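N-alpha-acetyltransferase 35, NatC auxiliary subunit (Saccharomyces cerevisiae, PDB 6YGA) serves as the auxiliary subunit of the NatC N-terminal acetyltransferase, which acetylates the N-terminal methionine of the L-A virus Gag protein. Local coordinates at residues S446-S451 with Y473-H478; K453-D458 with S467-V472; K549-I554 with N720-Q725. All blocks are in the same frame, centred on the assembly; numbering follows the deposited sequence.

Contact 1 of 3, residues S446-S451 with Y473-H478; sequences SMIEFS and YYLSHH
Met447 and Ile448 meet Leu475 where helices 433-456 and 465-506, consecutive in the chain, pack antiparallel as an alpha-helical hairpin within the TPR-like helical region. The two short segments run at 157° with their axes 9.8 Å apart, a separation that apolar side chains of middling size can fill. Met447, a selenomethionine, touches first: its CB lies 3.8 Å from CD1 of Leu475. The bend at chi3 (73°) turns its end toward the partner, bringing CE to 3.9 Å from Leu475 CD2, and the two chains cross at about a right angle. Met447 thus touches both methyl groups of the leucine, one from each end of its side chain, a task suited to a long flexible group. Ile448 takes the inner part of the same residue, its CG1 3.7 Å from Leu475 CB as the two side chains slide past each other in opposite directions. Its CD1 reaches on to Ser476, 3.9 Å from OG, a hydroxyl small enough to sit beside the isoleucine and hydrogen-bonded to the carbonyl of Val472. Ser451 turns its hydroxyl back similarly: OG bonds Met447 O at 2.9 Å, 24° out of the carbonyl plane, reaching this oxygen from the face opposite Ser451 N.

Contact 2 of 3, residues K453-D458 with S467-V472; sequences KGFDLD and SMFWYV
The rings of Phe455 and Phe469 lie face against face in an offset stack, their planes only 7° apart and their centroids separated by 4.0 Å. The overlap is unequal: Phe469 CZ sits over the centre of the Phe455 ring, whereas Phe455 CZ stands over the Phe469 ring toward its rim. The nearest atoms are Phe455 CZ and Phe469 CE2, at 3.4 Å. Beside the stack, Met468, a selenomethionine, offers its CB obliquely to Phe455 CZ at 3.8 Å. Tyr460, in the turn between the helices, adds an edge-to-face partner for Phe455.

The stack closes the turn end of the helical hairpin formed by helices 433-456 and 465-506. On the first helix, Lys453 NZ and Asp456 OD2 form a salt bridge at 3.1 Å, and a Schellman motif ends the helix with Asp458 at positive phi (61°). The backbone carbonyls of Leu457 and Asp458 accept hydrogen bonds from Arg140 and Arg137 of the N-alpha-acetyltransferase 30 chain. Across the two segments the chemistry is wholly apolar: flat hydrocarbon rings suit these places because they can lie face to face without burying a polar atom, and the fit rests on dispersion between the rings and on their burial.

Contact 3 of 3, residues K549-I554 with N720-Q725; sequences KSLCLI and NYFPIQ. With EDO (1,2-ethanediol), chain C.
The loop joining strands 708-713 and 724-729, the C-terminal antiparallel pair, packs on helix 511-564 just before the last strand, where Phe722 meets Leu551 and Cys552. Leu551 lies across one face of the ring, the two side chains crossing at about a right angle. Its CB rests 3.6 Å from Phe722 CE2, and its methyl CD1 makes a CH-pi contact, 3.9 Å from the ring centroid and 17° off the normal. The backbone sets CB over the CE2 side; chi1 of -72°, with CG beside the backbone N, carries CD1 over the other side of the same face. Cys552, the next residue round the helix, comes instead at the edge: SG lies in the ring plane, 3.9 Å from CE2, in a sulfur-aromatic contact. A branched aliphatic chain suits the broad face, and a small polarisable sulfur suits the hydrogen-bearing rim.

Phe469 of helix 465-506 also packs on Phe722. Away from this interface, Ser550 OG accepts a hydrogen bond of 2.7 Å from O1 of 1,2-ethanediol, probably a crystallisation additive, and is also bonded to Glu636. Beyond the phenylalanine, Gln725 NE2 bonds Glu555 OE1 on the same helix. Phe722 is thus a buried aromatic side chain by which the loop before the last strand packs on the helices, and its contact with Cys552 is an example of the Cys sulfur-aromatic motif.

In the fold
Going from the N terminus, helix 433-456 enters contact 1 and then contact 2, and after a short turn helix 465-506 returns through them in reverse order. Contact 2 therefore closes the smaller loop, nested inside that of contact 1, and the two are neighbouring levels of one hairpin. Ser451 joins them by packing on Val472 and Met468. Contact 3 follows in series: it opens on the next helix, 511-564, and closes 166 residues later, at the start of the last strand. Cys552 packs against Val472 and Tyr473, joining helices 465-506 and 511-564, while Tyr721 probably hydrogen-bonds Glu449 and its neighbour Phe722 packs on Phe469, so the loop before the last strand touches all three helices.

Contact 1 of 3, residues S446-S451 with Y473-H478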
loop_
_atom_site.group_PDB
_atom_site.type_symbol
_atom_site.label_atom_id
_atom_site.label_comp_id
_atom_site.label_asym_id
_atom_site.label_seq_id
_atom_site.Cartn_x
_atom_site.Cartn_y
_atom_site.Cartn_z
ATOM N N SER B 446 -4.465 -18.985 -7.516
ATOM C CA SER B 446 -3.688 -17.833 -7.075
ATOM C C SER B 446 -2.808 -17.305 -8.200
ATOM O O SER B 446 -2.626 -16.089 -8.328
ATOM C CB SER B 446 -2.845 -18.199 -5.854
ATOM O OG SER B 446 -3.664 -18.460 -4.727
HETATM N N MSE B 447 -2.260 -18.194 -9.023
HETATM C CA MSE B 447 -1.448 -17.780 -10.165
HETATM C C MSE B 447 -2.271 -16.926 -11.124
HETATM O O MSE B 447 -1.799 -15.910 -11.636
HETATM C CB MSE B 447 -0.882 -18.995 -10.906
HETATM C CG MSE B 447 0.125 -19.821 -10.117
HETATM SE SE MSE B 447 0.582 -21.503 -11.010
HETATM C CE MSE B 447 1.684 -20.819 -12.464
ATOM N N ILE B 448 -3.512 -17.355 -11.359
ATOM C CA ILE B 448 -4.402 -16.629 -12.258
ATOM C C ILE B 448 -4.801 -15.292 -11.648
ATOM O O ILE B 448 -4.753 -14.249 -12.309
ATOM C CB ILE B 448 -5.631 -17.494 -12.592
ATOM C CG1 ILE B 448 -5.221 -18.690 -13.459
ATOM C CG2 ILE B 448 -6.713 -16.662 -13.254
ATOM C CD1 ILE B 448 -6.286 -19.761 -13.572
ATOM N N GLU B 449 -5.198 -15.304 -10.371
ATOM C CA GLU B 449 -5.595 -14.070 -9.699
ATOM C C GLU B 449 -4.438 -13.082 -9.631
ATOM O O GLU B 449 -4.626 -11.877 -9.838
ATOM C CB GLU B 449 -6.119 -14.390 -8.299
ATOM C CG GLU B 449 -6.482 -13.170 -7.461
ATOM C CD GLU B 449 -7.819 -12.565 -7.847
ATOM O OE1 GLU B 449 -8.533 -13.162 -8.681
ATOM O OE2 GLU B 449 -8.159 -11.495 -7.308
ATOM N N PHE B 450 -3.230 -13.576 -9.351
ATOM C CA PHE B 450 -2.056 -12.710 -9.302
ATOM C C PHE B 450 -1.789 -12.055 -10.653
ATOM O O PHE B 450 -1.414 -10.878 -10.717
ATOM C CB PHE B 450 -0.843 -13.519 -8.842
ATOM C CG PHE B 450 0.466 -12.794 -8.978
ATOM C CD1 PHE B 450 0.831 -11.817 -8.068
ATOM C CD2 PHE B 450 1.342 -13.111 -10.003
ATOM C CE1 PHE B 450 2.041 -11.158 -8.186
ATOM C CE2 PHE B 450 2.550 -12.457 -10.129
ATOM C CZ PHE B 450 2.901 -11.478 -9.220
ATOM N N SER B 451 -1.983 -12.798 -11.745
ATOM C CA SER B 451 -1.669 -12.264 -13.068
ATOM C C SER B 451 -2.697 -11.229 -13.508
ATOM O O SER B 451 -2.337 -10.147 -13.984
ATOM C CB SER B 451 -1.587 -13.397 -14.089
ATOM O OG SER B 451 -0.595 -14.345 -13.737
ATOM N N TYR B 473 -4.969 -17.350 -20.125
ATOM C CA TYR B 473 -5.731 -18.325 -20.898
ATOM C C TYR B 473 -5.104 -19.709 -20.784
ATOM O O TYR B 473 -5.796 -20.700 -20.525
ATOM C CB TYR B 473 -5.805 -17.881 -22.358
ATOM C CG TYR B 473 -6.377 -18.922 -23.288
ATOM C CD1 TYR B 473 -7.748 -19.089 -23.414
ATOM C CD2 TYR B 473 -5.545 -19.733 -24.047
ATOM C CE1 TYR B 473 -8.276 -20.040 -24.267
ATOM C CE2 TYR B 473 -6.062 -20.686 -24.901
ATOM C CZ TYR B 473 -7.429 -20.835 -25.009
ATOM O OH TYR B 473 -7.953 -21.780 -25.857
ATOM N N TYR B 474 -3.785 -19.786 -20.964
ATOM C CA TYR B 474 -3.066 -21.044 -20.800
ATOM C C TYR B 474 -3.267 -21.618 -19.399
ATOM O O TYR B 474 -3.545 -22.811 -19.241
ATOM C CB TYR B 474 -1.585 -20.812 -21.105
ATOM C CG TYR B 474 -0.642 -21.900 -20.655
ATOM C CD1 TYR B 474 -0.419 -23.025 -21.442
ATOM C CD2 TYR B 474 0.050 -21.787 -19.457
ATOM C CE1 TYR B 474 0.457 -24.017 -21.036
ATOM C CE2 TYR B 474 0.924 -22.769 -19.041
ATOM C CZ TYR B 474 1.124 -23.882 -19.833
ATOM O OH TYR B 474 1.995 -24.863 -19.420
ATOM N N LEU B 475 -3.146 -20.775 -18.367
ATOM C CA LEU B 475 -3.389 -21.242 -17.004
ATOM C C LEU B 475 -4.840 -21.670 -16.811
ATOM O O LEU B 475 -5.109 -22.710 -16.196
ATOM C CB LEU B 475 -3.026 -20.155 -15.992
ATOM C CG LEU B 475 -1.563 -19.750 -15.835
ATOM C CD1 LEU B 475 -1.440 -18.737 -14.705
ATOM C CD2 LEU B 475 -0.679 -20.966 -15.584
ATOM N N SER B 476 -5.787 -20.875 -17.316
ATOM C CA SER B 476 -7.202 -21.207 -17.175
ATOM C C SER B 476 -7.553 -22.504 -17.890
ATOM O O SER B 476 -8.441 -23.240 -17.443
ATOM C CB SER B 476 -8.068 -20.068 -17.715
ATOM O OG SER B 476 -7.756 -18.837 -17.089
ATOM N N HIS B 477 -6.886 -22.794 -19.009
ATOM C CA HIS B 477 -7.140 -24.052 -19.702
ATOM C C HIS B 477 -6.720 -25.233 -18.840
ATOM O O HIS B 477 -7.431 -26.240 -18.766
ATOM C CB HIS B 477 -6.412 -24.069 -21.049
ATOM C CG HIS B 477 -6.646 -25.312 -21.854
ATOM N ND1 HIS B 477 -5.809 -26.406 -21.791
ATOM C CD2 HIS B 477 -7.612 -25.628 -22.749
ATOM C CE1 HIS B 477 -6.254 -27.345 -22.609
ATOM N NE2 HIS B 477 -7.346 -26.898 -23.202
ATOM N N HIS B 478 -5.576 -25.118 -18.158
ATOM C CA HIS B 478 -5.137 -26.185 -17.265
ATOM C C HIS B 478 -6.044 -26.298 -16.045
ATOM O O HIS B 478 -6.305 -27.406 -15.560
ATOM C CB HIS B 478 -3.688 -25.955 -16.836
ATOM C CG HIS B 478 -2.684 -26.362 -17.866
ATOM N ND1 HIS B 478 -2.033 -27.576 -17.831
ATOM C CD2 HIS B 478 -2.219 -25.719 -18.964
ATOM C CE1 HIS B 478 -1.210 -27.663 -18.860
ATOM N NE2 HIS B 478 -1.304 -26.550 -19.564
#

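Contact 2 of 3, residues K453-D458 with S467-V472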
loop_
_atom_site.group_PDB
_atom_site.type_symbol
_atom_site.label_atom_id
_atom_site.label_comp_id
_atom_site.label_asym_id
_atom_site.label_seq_id
_atom_site.Cartn_x
_atom_site.Cartn_y
_atom_site.Cartn_z
ATOM N N LYS B 453 -4.627 -9.481 -11.670
ATOM C CA LYS B 453 -4.607 -8.315 -10.795
ATOM C C LYS B 453 -3.643 -7.250 -11.307
ATOM O O LYS B 453 -3.832 -6.058 -11.032
ATOM C CB LYS B 453 -4.249 -8.749 -9.370
ATOM C CG LYS B 453 -4.155 -7.618 -8.370
ATOM C CD LYS B 453 -5.507 -7.023 -8.059
ATOM C CE LYS B 453 -5.348 -5.797 -7.182
ATOM N NZ LYS B 453 -6.660 -5.179 -6.862
ATOM N N GLY B 454 -2.620 -7.658 -12.065
ATOM C CA GLY B 454 -1.689 -6.698 -12.640
ATOM C C GLY B 454 -2.342 -5.714 -13.593
ATOM O O GLY B 454 -1.896 -4.568 -13.709
ATOM N N PHE B 455 -3.405 -6.136 -14.282
ATOM C CA PHE B 455 -4.115 -5.220 -15.170
ATOM C C PHE B 455 -4.877 -4.165 -14.381
ATOM O O PHE B 455 -4.996 -3.017 -14.826
ATOM C CB PHE B 455 -5.068 -5.989 -16.086
ATOM C CG PHE B 455 -4.379 -6.709 -17.208
ATOM C CD1 PHE B 455 -3.882 -6.010 -18.297
ATOM C CD2 PHE B 455 -4.235 -8.086 -17.179
ATOM C CE1 PHE B 455 -3.251 -6.671 -19.332
ATOM C CE2 PHE B 455 -3.605 -8.750 -18.209
ATOM C CZ PHE B 455 -3.110 -8.042 -19.287
ATOM N N ASP B 456 -5.408 -4.534 -13.212
ATOM C CA ASP B 456 -6.128 -3.566 -12.391
ATOM C C ASP B 456 -5.190 -2.494 -11.857
ATOM O O ASP B 456 -5.599 -1.341 -11.683
ATOM C CB ASP B 456 -6.841 -4.283 -11.242
ATOM C CG ASP B 456 -7.651 -3.339 -10.370
ATOM O OD1 ASP B 456 -8.601 -2.707 -10.883
ATOM O OD2 ASP B 456 -7.351 -3.243 -9.162
ATOM N N LEU B 457 -3.933 -2.848 -11.614
ATOM C CA LEU B 457 -2.933 -1.921 -11.110
ATOM C C LEU B 457 -2.133 -1.252 -12.221
ATOM O O LEU B 457 -1.244 -0.448 -11.922
ATOM C CB LEU B 457 -1.984 -2.650 -10.152
ATOM C CG LEU B 457 -2.648 -3.353 -8.962
ATOM C CD1 LEU B 457 -1.651 -4.229 -8.231
ATOM C CD2 LEU B 457 -3.275 -2.347 -8.001
ATOM N N ASP B 458 -2.433 -1.561 -13.488
ATOM C CA ASP B 458 -1.734 -0.980 -14.635
ATOM C C ASP B 458 -0.245 -1.313 -14.602
ATOM O O ASP B 458 0.600 -0.505 -14.992
ATOM C CB ASP B 458 -1.954 0.535 -14.716
ATOM C CG ASP B 458 -3.356 0.894 -15.169
ATOM O OD1 ASP B 458 -3.771 0.407 -16.240
ATOM O OD2 ASP B 458 -4.049 1.647 -14.454
ATOM N N SER B 467 1.018 -11.200 -23.904
ATOM C CA SER B 467 1.763 -12.187 -23.128
ATOM C C SER B 467 0.991 -12.609 -21.886
ATOM O O SER B 467 0.857 -13.805 -21.600
ATOM C CB SER B 467 3.135 -11.634 -22.747
ATOM O OG SER B 467 3.983 -11.562 -23.876
HETATM N N MSE B 468 0.461 -11.641 -21.142
HETATM C CA MSE B 468 -0.246 -11.929 -19.897
HETATM C C MSE B 468 -1.612 -12.573 -20.136
HETATM O O MSE B 468 -1.963 -13.559 -19.489
HETATM C CB MSE B 468 -0.412 -10.654 -19.077
HETATM C CG MSE B 468 0.903 -10.030 -18.631
HETATM SE SE MSE B 468 2.082 -11.312 -17.746
HETATM C CE MSE B 468 0.878 -11.932 -16.344
ATOM N N PHE B 469 -2.383 -12.015 -21.070
ATOM C CA PHE B 469 -3.708 -12.565 -21.334
ATOM C C PHE B 469 -3.619 -13.978 -21.896
ATOM O O PHE B 469 -4.436 -14.837 -21.549
ATOM C CB PHE B 469 -4.485 -11.646 -22.275
ATOM C CG PHE B 469 -5.183 -10.519 -21.572
ATOM C CD1 PHE B 469 -5.918 -10.749 -20.419
ATOM C CD2 PHE B 469 -5.087 -9.224 -22.051
ATOM C CE1 PHE B 469 -6.559 -9.710 -19.767
ATOM C CE2 PHE B 469 -5.726 -8.183 -21.409
ATOM C CZ PHE B 469 -6.460 -8.424 -20.264
ATOM N N TRP B 470 -2.633 -14.250 -22.750
ATOM C CA TRP B 470 -2.509 -15.607 -23.267
ATOM C C TRP B 470 -1.978 -16.553 -22.201
ATOM O O TRP B 470 -2.365 -17.727 -22.159
ATOM C CB TRP B 470 -1.612 -15.646 -24.501
ATOM C CG TRP B 470 -1.486 -17.036 -25.035
ATOM C CD1 TRP B 470 -2.372 -17.687 -25.841
ATOM C CD2 TRP B 470 -0.424 -17.963 -24.774
ATOM N NE1 TRP B 470 -1.925 -18.959 -26.104
ATOM C CE2 TRP B 470 -0.730 -19.152 -25.462
ATOM C CE3 TRP B 470 0.756 -17.899 -24.027
ATOM C CZ2 TRP B 470 0.103 -20.267 -25.431
ATOM C CZ3 TRP B 470 1.580 -19.007 -23.997
ATOM C CH2 TRP B 470 1.250 -20.175 -24.695
ATOM N N TYR B 471 -1.090 -16.064 -21.332
ATOM C CA TYR B 471 -0.604 -16.903 -20.245
ATOM C C TYR B 471 -1.733 -17.265 -19.289
ATOM O O TYR B 471 -1.801 -18.397 -18.802
ATOM C CB TYR B 471 0.537 -16.205 -19.504
ATOM C CG TYR B 471 1.078 -16.997 -18.337
ATOM C CD1 TYR B 471 1.690 -18.227 -18.531
ATOM C CD2 TYR B 471 0.980 -16.512 -17.040
ATOM C CE1 TYR B 471 2.183 -18.955 -17.469
ATOM C CE2 TYR B 471 1.473 -17.228 -15.971
ATOM C CZ TYR B 471 2.072 -18.450 -16.190
ATOM O OH TYR B 471 2.565 -19.166 -15.125
ATOM N N VAL B 472 -2.642 -16.323 -19.027
ATOM C CA VAL B 472 -3.761 -16.614 -18.135
ATOM C C VAL B 472 -4.761 -17.537 -18.821
ATOM O O VAL B 472 -5.344 -18.423 -18.187
ATOM C CB VAL B 472 -4.416 -15.308 -17.651
ATOM C CG1 VAL B 472 -5.646 -15.607 -16.802
ATOM C CG2 VAL B 472 -3.414 -14.503 -16.851
#

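Contact 3 of 3, residues K549-I554 with N720-Q725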
loop_
_atom_site.group_PDB
_atom_site.type_symbol
_atom_site.label_atom_id
_atom_site.label_comp_id
_atom_site.label_asym_id
_atom_site.label_seq_id
_atom_site.Cartn_x
_atom_site.Cartn_y
_atom_site.Cartn_z
ATOM N N LYS B 549 -11.460 -17.907 -19.115
ATOM C CA LYS B 549 -10.766 -18.411 -20.295
ATOM C C LYS B 549 -11.234 -17.693 -21.554
ATOM O O LYS B 549 -10.416 -17.287 -22.387
ATOM C CB LYS B 549 -10.991 -19.919 -20.417
ATOM C CG LYS B 549 -9.852 -20.677 -21.068
ATOM C CD LYS B 549 -10.190 -22.158 -21.205
ATOM C CE LYS B 549 -11.319 -22.366 -22.202
ATOM N NZ LYS B 549 -11.670 -23.801 -22.390
ATOM N N SER B 550 -12.547 -17.514 -21.700
ATOM C CA SER B 550 -13.078 -16.843 -22.881
ATOM C C SER B 550 -12.630 -15.387 -22.948
ATOM O O SER B 550 -12.272 -14.895 -24.024
ATOM C CB SER B 550 -14.604 -16.931 -22.889
ATOM O OG SER B 550 -15.046 -18.265 -23.058
ATOM N N LEU B 551 -12.647 -14.681 -21.813
ATOM C CA LEU B 551 -12.295 -13.263 -21.823
ATOM C C LEU B 551 -10.833 -13.055 -22.206
ATOM O O LEU B 551 -10.516 -12.156 -22.993
ATOM C CB LEU B 551 -12.595 -12.634 -20.463
ATOM C CG LEU B 551 -14.081 -12.450 -20.148
ATOM C CD1 LEU B 551 -14.259 -11.884 -18.753
ATOM C CD2 LEU B 551 -14.737 -11.551 -21.183
ATOM N N CYS B 552 -9.931 -13.878 -21.662
ATOM C CA CYS B 552 -8.525 -13.806 -22.050
ATOM C C CYS B 552 -8.353 -14.044 -23.544
ATOM O O CYS B 552 -7.598 -13.328 -24.213
ATOM C CB CYS B 552 -7.707 -14.824 -21.258
ATOM S SG CYS B 552 -7.718 -14.569 -19.479
ATOM N N LEU B 553 -9.039 -15.055 -24.081
ATOM C CA LEU B 553 -8.952 -15.329 -25.510
ATOM C C LEU B 553 -9.457 -14.142 -26.317
ATOM O O LEU B 553 -8.847 -13.752 -27.319
ATOM C CB LEU B 553 -9.742 -16.592 -25.851
ATOM C CG LEU B 553 -9.518 -17.207 -27.233
ATOM C CD1 LEU B 553 -8.030 -17.342 -27.513
ATOM C CD2 LEU B 553 -10.201 -18.568 -27.324
ATOM N N ILE B 554 -10.575 -13.553 -25.889
ATOM C CA ILE B 554 -11.100 -12.369 -26.562
ATOM C C ILE B 554 -10.053 -11.264 -26.588
ATOM O O ILE B 554 -9.868 -10.588 -27.606
ATOM C CB ILE B 554 -12.402 -11.913 -25.881
ATOM C CG1 ILE B 554 -13.534 -12.879 -26.236
ATOM C CG2 ILE B 554 -12.747 -10.479 -26.267
ATOM C CD1 ILE B 554 -14.772 -12.698 -25.405
ATOM N N ASN B 720 -11.959 -4.323 -14.154
ATOM C CA ASN B 720 -10.728 -3.887 -14.795
ATOM C C ASN B 720 -9.610 -4.922 -14.733
ATOM O O ASN B 720 -8.448 -4.578 -14.977
ATOM C CB ASN B 720 -10.270 -2.567 -14.181
ATOM C CG ASN B 720 -11.266 -1.454 -14.419
ATOM O OD1 ASN B 720 -12.023 -1.483 -15.393
ATOM N ND2 ASN B 720 -11.274 -0.465 -13.534
ATOM N N TYR B 721 -9.925 -6.179 -14.420
ATOM C CA TYR B 721 -8.970 -7.240 -14.718
ATOM C C TYR B 721 -8.820 -7.442 -16.219
ATOM O O TYR B 721 -7.829 -8.035 -16.660
ATOM C CB TYR B 721 -9.387 -8.558 -14.063
ATOM C CG TYR B 721 -9.085 -8.676 -12.584
ATOM C CD1 TYR B 721 -8.780 -7.558 -11.816
ATOM C CD2 TYR B 721 -9.097 -9.915 -11.958
ATOM C CE1 TYR B 721 -8.509 -7.675 -10.462
ATOM C CE2 TYR B 721 -8.822 -10.041 -10.610
ATOM C CZ TYR B 721 -8.529 -8.920 -9.868
ATOM O OH TYR B 721 -8.258 -9.049 -8.526
ATOM N N PHE B 722 -9.782 -6.966 -17.007
ATOM C CA PHE B 722 -9.769 -7.096 -18.463
ATOM C C PHE B 722 -9.987 -5.711 -19.060
ATOM O O PHE B 722 -11.110 -5.358 -19.447
ATOM C CB PHE B 722 -10.842 -8.077 -18.941
ATOM C CG PHE B 722 -10.806 -9.409 -18.242
ATOM C CD1 PHE B 722 -11.561 -9.627 -17.101
ATOM C CD2 PHE B 722 -10.024 -10.447 -18.729
ATOM C CE1 PHE B 722 -11.536 -10.851 -16.452
ATOM C CE2 PHE B 722 -9.997 -11.676 -18.087
ATOM C CZ PHE B 722 -10.753 -11.877 -16.945
ATOM N N PRO B 723 -8.939 -4.893 -19.139
ATOM C CA PRO B 723 -9.099 -3.553 -19.710
ATOM C C PRO B 723 -9.395 -3.613 -21.200
ATOM O O PRO B 723 -9.184 -4.627 -21.868
ATOM C CB PRO B 723 -7.745 -2.885 -19.442
ATOM C CG PRO B 723 -6.787 -4.016 -19.339
ATOM C CD PRO B 723 -7.553 -5.149 -18.712
ATOM N N ILE B 724 -9.895 -2.498 -21.719
ATOM C CA ILE B 724 -10.255 -2.386 -23.127
ATOM C C ILE B 724 -9.055 -1.843 -23.891
ATOM O O ILE B 724 -8.559 -0.751 -23.592
ATOM C CB ILE B 724 -11.482 -1.479 -23.314
ATOM C CG1 ILE B 724 -12.615 -1.900 -22.372
ATOM C CG2 ILE B 724 -11.949 -1.505 -24.759
ATOM C CD1 ILE B 724 -13.167 -3.274 -22.648
ATOM N N GLN B 725 -8.584 -2.601 -24.879
ATOM C CA GLN B 725 -7.458 -2.181 -25.713
ATOM C C GLN B 725 -7.975 -1.164 -26.723
ATOM O O GLN B 725 -8.592 -1.527 -27.728
ATOM C CB GLN B 725 -6.817 -3.385 -26.394
ATOM C CG GLN B 725 -6.298 -4.434 -25.415
ATOM C CD GLN B 725 -5.699 -5.648 -26.104
ATOM O OE1 GLN B 725 -4.738 -5.536 -26.865
ATOM N NE2 GLN B 725 -6.266 -6.817 -25.834
HETATM C C1 EDO C . -12.973 -20.573 -24.927
HETATM O O1 EDO C . -13.385 -20.334 -23.577
HETATM C C2 EDO C . -14.196 -20.923 -25.770
HETATM O O2 EDO C . -13.803 -21.140 -27.129
#